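Local atomic coordinates of membrane-bound lytic murein transglycosylase (Agrobacterium tumefaciens, PDB entry 2PNW), a protein that probably cleaves the glycan strands of bacterial cell-wall peptidoglycan as a membrane-bound lytic murein transglycosylase of the MltA family. Residues A33-H38 against A55-L60; G96-F101 against I302-L307; E173-R178 against L194-G199. One frame throughout, in Å; residues are numbered along the deposited sequence.

Interaction 1 (A33-H38 against A55-L60); sequences ATILSH and AELVSL
With CG anti to the backbone N (chi1 -175°), L36 leaves the flank of helix 28-39 at a slant that carries its CD1 up to CG1 of V58, which is likewise anti to its own N (chi1 163°). This is helix-helix packing between helix 28-39 and helix 54-66; within 33-38 and 55-60 the closest CA pair is L36 CA and V58 CA, 6.7 Å apart. The L36 and V58 side chains run roughly perpendicular and meet through single methyls, L36 CD1 lying 4.1 Å from V58 CG1. One residue back on each helix, I35 and L57 form the second pair, set crosswise in the same way; here the branch methyl of I35 does the touching. Nothing polar bridges the two segments, and the patch is small, 118 Å² over both sides. L61, a turn further along helix 54-66, continues it by packing on both I35 and L36, and Y45 from the connecting loop also touches I35. Elsewhere on helix 54-66, E56 forms a salt bridge with R369, and S59 OG donates to E56 O at 2.6 Å. In the I35-L57 pair, I35 CG2 sits 4.1 Å from L57 CD2.

Interaction 2 (G96-F101 against I302-L307); sequences GFVTAF and IHAPTL
V98 faces three side chains at once: I302, A304 and L307 all turn toward it, and it has by far the most surface buried here, 60 Å² of the 112 Å² total. Its two methyls divide the work. CG1 meets the branch methyl of I302, with V98 CG1 4.0 Å from I302 CG2, the two side chains lying antiparallel and passing alongside one another. A chi1 of -68° sets CG1 of V98 anti to the carbonyl carbon, which puts CG2 between the backbone N and the carbonyl carbon, and from there it reaches the other two partners: V98 CG2 is 4.2 Å from L307 CD2 and 4.3 Å from A304 CB. I302 and A304, two residues apart, lie on the same side of strand 299-304, and a type I turn from A304 to L307, closed by L307 N donating to A304 O at 2.9 Å, folds the chain back and brings L307 in beside them. The strands are not paired directly, since V98 CA and A304 CA are 8.0 Å apart; strand 353-363 pairs with both, and its F358 touches V98 and I302. I337 of strand 334-341 also packs on V98 and L307. The contact therefore joins the start of strand 96-109 to the 3D-domain strands, in keeping with a double-psi barrel interior. Buried and wholly aliphatic, with no hydrogen bond across it, it rests on hydrophobic burial and van der Waals contact.

Interaction 3 (E173-R178 against L194-G199); sequences EIAWAR and LVFPDG
The contact lies within the MltA-specific insert domain, where strands 173-177 and 191-195 both pair with strand 96-109, the first antiparallel and the second parallel, and reach each other through side chains; F196, just past the second strand, joins in. The nearest CA atoms of the two segments, A175 CA and L194 CA, are 8.4 Å apart. L194 has its CG anti to the carbonyl carbon (chi1 -53°) and then runs on extended (chi2 -174°), an arm that puts CD1 at the tip within contact of two partners: L194 CD1 lies 4.0 Å from I174 CG2 and 4.3 Å from A175 CB. The I174 and L194 side chains are set nearly square to each other, with the branch methyl of I174 making the touch. The chain turns a corner at I174. A175 points its methyl toward 194-199 and also meets the far end of the F196 ring, where A175 CB is 3.9 Å from F196 CZ and 4.0 Å from F196 CE1; the methyl comes at the ring obliquely. F196 itself begins a type I turn ending at G199, and the G199 N to F196 O bond of 2.9 Å closes it just past the strand. V108 of strand 96-109 touches A175, L194 and F196, and I204 of strand 201-209 packs on I174 and L194, extending the apolar patch. Each segment makes backbone hydrogen bonds with other strands, A175 with I120 and L194 with K202. Between the two segments there are only methyls and one aromatic ring, so the contact rests on dispersion and partial burial of apolar groups.

Interaction 1 comes first along the chain and is complete before either of the others begins; interaction 3 is nested within the long loop that interaction 2 closes. Interaction 1 is a helix pair near the N-terminus, its centre 26 Å from that of interaction 2 and 36 Å from that of interaction 3. The centres of interactions 2 and 3 are 33 Å apart, with nearest atoms about 15 Å from each other, yet strand 96-109 connects them: it packs against 3D-domain residues at its start, in interaction 2, and further along pairs with both insert strands of interaction 3. One strand thus links two separate apolar patches.

Interaction 1 (A33-H38 against A55-L60)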
loop_
_atom_site.group_PDB
_atom_site.type_symbol
_atom_site.label_atom_id
_atom_site.label_comp_id
_atom_site.label_asym_id
_atom_site.label_seq_id
_atom_site.Cartn_x
_atom_site.Cartn_y
_atom_site.Cartn_z
ATOM N N ALA A 33 -2.511 10.672 -15.812
ATOM C CA ALA A 33 -3.285 10.159 -16.966
ATOM C C ALA A 33 -3.945 8.786 -16.696
ATOM O O ALA A 33 -5.081 8.520 -17.138
ATOM C CB ALA A 33 -2.395 10.115 -18.240
ATOM N N THR A 34 -3.261 7.902 -15.962
ATOM C CA THR A 34 -3.862 6.603 -15.667
ATOM C C THR A 34 -5.043 6.776 -14.698
ATOM O O THR A 34 -6.043 6.058 -14.814
ATOM C CB THR A 34 -2.860 5.536 -15.077
ATOM O OG1 THR A 34 -2.359 5.973 -13.811
ATOM C CG2 THR A 34 -1.684 5.325 -16.007
ATOM N N ILE A 35 -4.905 7.697 -13.742
ATOM C CA ILE A 35 -5.999 7.979 -12.782
ATOM C C ILE A 35 -7.204 8.542 -13.539
ATOM O O ILE A 35 -8.342 8.121 -13.303
ATOM C CB ILE A 35 -5.564 8.976 -11.708
ATOM C CG1 ILE A 35 -4.394 8.387 -10.889
ATOM C CG2 ILE A 35 -6.728 9.231 -10.711
ATOM C CD1 ILE A 35 -3.647 9.510 -10.122
ATOM N N LEU A 36 -6.938 9.469 -14.465
ATOM C CA LEU A 36 -8.052 10.082 -15.218
ATOM C C LEU A 36 -8.786 9.040 -16.070
ATOM O O LEU A 36 -10.021 8.990 -16.077
ATOM C CB LEU A 36 -7.574 11.260 -16.073
ATOM C CG LEU A 36 -8.657 12.082 -16.825
ATOM C CD1 LEU A 36 -9.803 12.588 -15.910
ATOM C CD2 LEU A 36 -8.017 13.260 -17.538
ATOM N N SER A 37 -8.027 8.210 -16.779
ATOM C CA SER A 37 -8.598 7.103 -17.546
ATOM C C SER A 37 -9.435 6.193 -16.659
ATOM O O SER A 37 -10.543 5.782 -17.035
ATOM C CB SER A 37 -7.464 6.314 -18.247
ATOM O OG SER A 37 -7.990 5.264 -19.042
ATOM N N HIS A 38 -8.910 5.851 -15.482
ATOM C CA HIS A 38 -9.655 5.010 -14.561
ATOM C C HIS A 38 -10.969 5.701 -14.140
ATOM O O HIS A 38 -12.040 5.072 -14.151
ATOM C CB HIS A 38 -8.818 4.666 -13.323
ATOM C CG HIS A 38 -9.594 3.951 -12.264
ATOM N ND1 HIS A 38 -10.012 2.642 -12.409
ATOM C CD2 HIS A 38 -10.044 4.362 -11.055
ATOM C CE1 HIS A 38 -10.702 2.283 -11.337
ATOM N NE2 HIS A 38 -10.738 3.308 -10.504
ATOM N N ALA A 55 -14.418 14.106 -8.075
ATOM C CA ALA A 55 -14.736 15.130 -9.082
ATOM C C ALA A 55 -13.820 16.354 -9.010
ATOM O O ALA A 55 -13.448 16.909 -10.045
ATOM C CB ALA A 55 -16.198 15.571 -8.986
ATOM N N GLU A 56 -13.466 16.786 -7.807
ATOM C CA GLU A 56 -12.527 17.918 -7.635
ATOM C C GLU A 56 -11.134 17.544 -8.159
ATOM O O GLU A 56 -10.484 18.323 -8.852
ATOM C CB GLU A 56 -12.473 18.369 -6.171
ATOM C CG GLU A 56 -13.730 19.193 -5.788
ATOM C CD GLU A 56 -13.883 19.488 -4.302
ATOM O OE1 GLU A 56 -13.454 18.696 -3.424
ATOM O OE2 GLU A 56 -14.452 20.557 -4.008
ATOM N N LEU A 57 -10.697 16.335 -7.835
ATOM C CA LEU A 57 -9.433 15.811 -8.376
ATOM C C LEU A 57 -9.438 15.788 -9.906
ATOM O O LEU A 57 -8.451 16.154 -10.540
ATOM C CB LEU A 57 -9.162 14.406 -7.845
ATOM C CG LEU A 57 -7.983 13.615 -8.478
ATOM C CD1 LEU A 57 -6.628 14.257 -8.186
ATOM C CD2 LEU A 57 -8.002 12.150 -8.057
ATOM N N VAL A 58 -10.542 15.345 -10.497
ATOM C CA VAL A 58 -10.668 15.289 -11.963
ATOM C C VAL A 58 -10.406 16.659 -12.595
ATOM O O VAL A 58 -9.792 16.751 -13.643
ATOM C CB VAL A 58 -12.036 14.693 -12.393
ATOM C CG1 VAL A 58 -12.363 15.017 -13.867
ATOM C CG2 VAL A 58 -12.012 13.175 -12.183
ATOM N N SER A 59 -10.803 17.736 -11.928
ATOM C CA SER A 59 -10.553 19.049 -12.503
ATOM C C SER A 59 -9.054 19.295 -12.684
ATOM O O SER A 59 -8.652 19.803 -13.736
ATOM C CB SER A 59 -11.249 20.183 -11.723
ATOM O OG SER A 59 -10.640 20.360 -10.457
ATOM N N LEU A 60 -8.232 18.883 -11.707
ATOM C CA LEU A 60 -6.759 18.962 -11.827
ATOM C C LEU A 60 -6.212 18.026 -12.907
ATOM O O LEU A 60 -5.357 18.419 -13.712
ATOM C CB LEU A 60 -6.079 18.672 -10.482
ATOM C CG LEU A 60 -4.538 18.742 -10.386
ATOM C CD1 LEU A 60 -4.022 20.163 -10.669
ATOM C CD2 LEU A 60 -4.111 18.312 -9.020
#

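Interaction 2 (G96-F101 against I302-L307)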
loop_
_atom_site.group_PDB
_atom_site.type_symbol
_atom_site.label_atom_id
_atom_site.label_comp_id
_atom_site.label_asym_id
_atom_site.label_seq_id
_atom_site.Cartn_x
_atom_site.Cartn_y
_atom_site.Cartn_z
ATOM N N GLY A 96 4.701 14.159 10.967
ATOM C CA GLY A 96 4.301 13.024 10.141
ATOM C C GLY A 96 5.347 11.929 10.227
ATOM O O GLY A 96 6.415 12.112 10.845
ATOM N N PHE A 97 5.056 10.794 9.592
ATOM C CA PHE A 97 5.913 9.619 9.693
ATOM C C PHE A 97 5.804 8.750 8.441
ATOM O O PHE A 97 4.692 8.479 7.966
ATOM C CB PHE A 97 5.522 8.799 10.925
ATOM C CG PHE A 97 6.546 7.775 11.315
ATOM C CD1 PHE A 97 7.715 8.161 11.980
ATOM C CD2 PHE A 97 6.349 6.429 11.028
ATOM C CE1 PHE A 97 8.677 7.210 12.349
ATOM C CE2 PHE A 97 7.303 5.469 11.399
ATOM C CZ PHE A 97 8.469 5.870 12.056
ATOM N N VAL A 98 6.952 8.341 7.903
ATOM C CA VAL A 98 6.962 7.455 6.736
ATOM C C VAL A 98 7.674 6.134 6.976
ATOM O O VAL A 98 8.700 6.063 7.684
ATOM C CB VAL A 98 7.518 8.118 5.458
ATOM C CG1 VAL A 98 6.570 9.210 4.969
ATOM C CG2 VAL A 98 8.956 8.672 5.684
ATOM N N THR A 99 7.065 5.083 6.428
ATOM C CA THR A 99 7.712 3.809 6.267
ATOM C C THR A 99 7.759 3.539 4.763
ATOM O O THR A 99 7.482 4.456 3.951
ATOM C CB THR A 99 6.998 2.710 7.075
ATOM O OG1 THR A 99 5.600 2.701 6.751
ATOM C CG2 THR A 99 7.144 2.975 8.595
ATOM N N ALA A 100 8.135 2.328 4.367
ATOM C CA ALA A 100 8.194 2.027 2.926
ATOM C C ALA A 100 7.707 0.624 2.635
ATOM O O ALA A 100 7.701 -0.237 3.528
ATOM C CB ALA A 100 9.600 2.245 2.365
ATOM N N PHE A 101 7.306 0.395 1.385
ATOM C CA PHE A 101 6.874 -0.925 0.941
ATOM C C PHE A 101 7.351 -1.151 -0.488
ATOM O O PHE A 101 7.865 -0.222 -1.127
ATOM C CB PHE A 101 5.343 -1.107 1.108
ATOM C CG PHE A 101 4.495 -0.388 0.069
ATOM C CD1 PHE A 101 3.728 -1.122 -0.838
ATOM C CD2 PHE A 101 4.388 0.990 0.062
ATOM C CE1 PHE A 101 2.886 -0.460 -1.782
ATOM C CE2 PHE A 101 3.547 1.656 -0.861
ATOM C CZ PHE A 101 2.820 0.923 -1.786
ATOM N N ILE A 302 6.421 15.303 0.253
ATOM C CA ILE A 302 6.883 14.664 1.475
ATOM C C ILE A 302 8.317 15.093 1.717
ATOM O O ILE A 302 9.163 14.953 0.832
ATOM C CB ILE A 302 6.784 13.111 1.391
ATOM C CG1 ILE A 302 5.340 12.665 1.061
ATOM C CG2 ILE A 302 7.335 12.449 2.663
ATOM C CD1 ILE A 302 4.317 13.126 2.068
ATOM N N HIS A 303 8.569 15.658 2.895
ATOM C CA HIS A 303 9.906 16.113 3.270
ATOM C C HIS A 303 10.376 15.327 4.492
ATOM O O HIS A 303 9.827 15.497 5.585
ATOM C CB HIS A 303 9.905 17.622 3.565
ATOM C CG HIS A 303 11.245 18.157 3.970
ATOM N ND1 HIS A 303 11.415 18.996 5.052
ATOM C CD2 HIS A 303 12.479 17.956 3.453
ATOM C CE1 HIS A 303 12.696 19.300 5.177
ATOM N NE2 HIS A 303 13.365 18.678 4.222
ATOM N N ALA A 304 11.376 14.464 4.294
ATOM C CA ALA A 304 11.880 13.593 5.360
ATOM C C ALA A 304 13.391 13.712 5.380
ATOM O O ALA A 304 14.090 12.869 4.812
ATOM C CB ALA A 304 11.443 12.126 5.141
ATOM N N PRO A 305 13.901 14.783 6.012
ATOM C CA PRO A 305 15.323 15.099 5.891
ATOM C C PRO A 305 16.265 14.039 6.493
ATOM O O PRO A 305 17.379 13.886 6.000
ATOM C CB PRO A 305 15.440 16.458 6.601
ATOM C CG PRO A 305 14.323 16.490 7.555
ATOM C CD PRO A 305 13.195 15.766 6.860
ATOM N N THR A 306 15.825 13.302 7.507
ATOM C CA THR A 306 16.640 12.187 8.046
ATOM C C THR A 306 16.687 10.960 7.119
ATOM O O THR A 306 17.487 10.038 7.330
ATOM C CB THR A 306 16.201 11.742 9.468
ATOM O OG1 THR A 306 14.871 11.201 9.439
ATOM C CG2 THR A 306 16.268 12.893 10.458
ATOM N N LEU A 307 15.828 10.945 6.097
ATOM C CA LEU A 307 15.784 9.829 5.149
ATOM C C LEU A 307 16.650 10.148 3.942
ATOM O O LEU A 307 16.275 10.969 3.090
ATOM C CB LEU A 307 14.340 9.561 4.720
ATOM C CG LEU A 307 14.045 8.473 3.682
ATOM C CD1 LEU A 307 14.513 7.099 4.142
ATOM C CD2 LEU A 307 12.529 8.476 3.409
#

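Interaction 3 (E173-R178 against L194-G199)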
loop_
_atom_site.group_PDB
_atom_site.type_symbol
_atom_site.label_atom_id
_atom_site.label_comp_id
_atom_site.label_asym_id
_atom_site.label_seq_id
_atom_site.Cartn_x
_atom_site.Cartn_y
_atom_site.Cartn_z
ATOM N N GLU A 173 -5.400 -22.569 -5.966
ATOM C CA GLU A 173 -4.014 -22.126 -5.910
ATOM C C GLU A 173 -3.621 -21.452 -7.224
ATOM O O GLU A 173 -3.954 -21.965 -8.309
ATOM C CB GLU A 173 -3.064 -23.322 -5.632
ATOM C CG GLU A 173 -3.416 -24.136 -4.351
ATOM C CD GLU A 173 -4.453 -25.231 -4.540
ATOM O OE1 GLU A 173 -4.920 -25.473 -5.699
ATOM O OE2 GLU A 173 -4.838 -25.847 -3.507
ATOM N N ILE A 174 -2.943 -20.317 -7.108
ATOM C CA ILE A 174 -2.277 -19.632 -8.230
ATOM C C ILE A 174 -0.914 -20.289 -8.496
ATOM O O ILE A 174 -0.536 -20.504 -9.646
ATOM C CB ILE A 174 -2.090 -18.132 -7.892
ATOM C CG1 ILE A 174 -3.462 -17.447 -7.712
ATOM C CG2 ILE A 174 -1.232 -17.381 -8.970
ATOM C CD1 ILE A 174 -3.399 -16.064 -7.071
ATOM N N ALA A 175 -0.198 -20.615 -7.418
ATOM C CA ALA A 175 1.136 -21.229 -7.453
ATOM C C ALA A 175 1.509 -21.646 -6.027
ATOM O O ALA A 175 0.746 -21.379 -5.094
ATOM C CB ALA A 175 2.198 -20.245 -8.018
ATOM N N TRP A 176 2.687 -22.269 -5.872
ATOM C CA TRP A 176 3.198 -22.716 -4.576
ATOM C C TRP A 176 4.566 -22.128 -4.334
ATOM O O TRP A 176 5.448 -22.246 -5.179
ATOM C CB TRP A 176 3.317 -24.248 -4.536
ATOM C CG TRP A 176 2.048 -24.947 -4.227
ATOM C CD1 TRP A 176 1.609 -25.354 -2.980
ATOM C CD2 TRP A 176 1.043 -25.342 -5.151
ATOM N NE1 TRP A 176 0.393 -25.972 -3.087
ATOM C CE2 TRP A 176 0.027 -25.982 -4.412
ATOM C CE3 TRP A 176 0.908 -25.224 -6.534
ATOM C CZ2 TRP A 176 -1.100 -26.508 -5.007
ATOM C CZ3 TRP A 176 -0.222 -25.719 -7.126
ATOM C CH2 TRP A 176 -1.222 -26.348 -6.368
ATOM N N ALA A 177 4.745 -21.491 -3.181
ATOM C CA ALA A 177 6.030 -20.900 -2.785
ATOM C C ALA A 177 6.830 -21.934 -1.970
ATOM O O ALA A 177 6.280 -22.940 -1.524
ATOM C CB ALA A 177 5.783 -19.641 -1.952
ATOM N N ARG A 178 8.119 -21.682 -1.783
ATOM C CA ARG A 178 8.971 -22.580 -0.981
ATOM C C ARG A 178 9.388 -21.948 0.329
ATOM O O ARG A 178 10.007 -22.628 1.162
ATOM C CB ARG A 178 10.233 -23.008 -1.760
ATOM C CG ARG A 178 11.121 -21.859 -2.189
ATOM C CD ARG A 178 12.373 -22.366 -2.955
ATOM N NE ARG A 178 13.116 -23.303 -2.118
ATOM C CZ ARG A 178 13.983 -24.210 -2.562
ATOM N NH1 ARG A 178 14.244 -24.320 -3.864
ATOM N NH2 ARG A 178 14.593 -25.015 -1.687
ATOM N N LEU A 194 5.684 -13.129 -9.295
ATOM C CA LEU A 194 5.963 -14.549 -9.111
ATOM C C LEU A 194 6.887 -15.027 -10.240
ATOM O O LEU A 194 6.598 -14.772 -11.427
ATOM C CB LEU A 194 4.659 -15.359 -9.125
ATOM C CG LEU A 194 3.528 -14.945 -8.169
ATOM C CD1 LEU A 194 2.412 -15.973 -8.258
ATOM C CD2 LEU A 194 4.093 -14.855 -6.718
ATOM N N VAL A 195 7.990 -15.686 -9.886
ATOM C CA VAL A 195 8.943 -16.185 -10.892
ATOM C C VAL A 195 8.986 -17.705 -10.808
ATOM O O VAL A 195 9.268 -18.278 -9.738
ATOM C CB VAL A 195 10.368 -15.626 -10.682
ATOM C CG1 VAL A 195 11.258 -15.943 -11.910
ATOM C CG2 VAL A 195 10.328 -14.138 -10.480
ATOM N N PHE A 196 8.694 -18.359 -11.933
ATOM C CA PHE A 196 8.593 -19.818 -11.971
ATOM C C PHE A 196 9.952 -20.413 -12.420
ATOM O O PHE A 196 10.802 -19.681 -12.919
ATOM C CB PHE A 196 7.491 -20.220 -12.947
ATOM C CG PHE A 196 6.093 -19.927 -12.458
ATOM C CD1 PHE A 196 5.284 -20.961 -11.986
ATOM C CD2 PHE A 196 5.583 -18.639 -12.494
ATOM C CE1 PHE A 196 3.976 -20.707 -11.539
ATOM C CE2 PHE A 196 4.272 -18.363 -12.044
ATOM C CZ PHE A 196 3.470 -19.409 -11.580
ATOM N N PRO A 197 10.151 -21.731 -12.255
ATOM C CA PRO A 197 11.445 -22.354 -12.562
ATOM C C PRO A 197 11.808 -22.311 -14.051
ATOM O O PRO A 197 12.982 -22.417 -14.403
ATOM C CB PRO A 197 11.260 -23.800 -12.077
ATOM C CG PRO A 197 10.143 -23.731 -11.092
ATOM C CD PRO A 197 9.208 -22.732 -11.743
ATOM N N ASP A 198 10.816 -22.120 -14.913
ATOM C CA ASP A 198 11.078 -21.967 -16.359
ATOM C C ASP A 198 11.244 -20.498 -16.790
ATOM O O ASP A 198 11.285 -20.189 -17.991
ATOM C CB ASP A 198 9.976 -22.669 -17.171
ATOM C CG ASP A 198 8.599 -22.108 -16.904
ATOM O OD1 ASP A 198 8.465 -21.114 -16.173
ATOM O OD2 ASP A 198 7.620 -22.645 -17.449
ATOM N N GLY A 199 11.307 -19.590 -15.809
ATOM C CA GLY A 199 11.465 -18.166 -16.086
ATOM C C GLY A 199 10.184 -17.370 -16.285
ATOM O O GLY A 199 10.240 -16.153 -16.428
#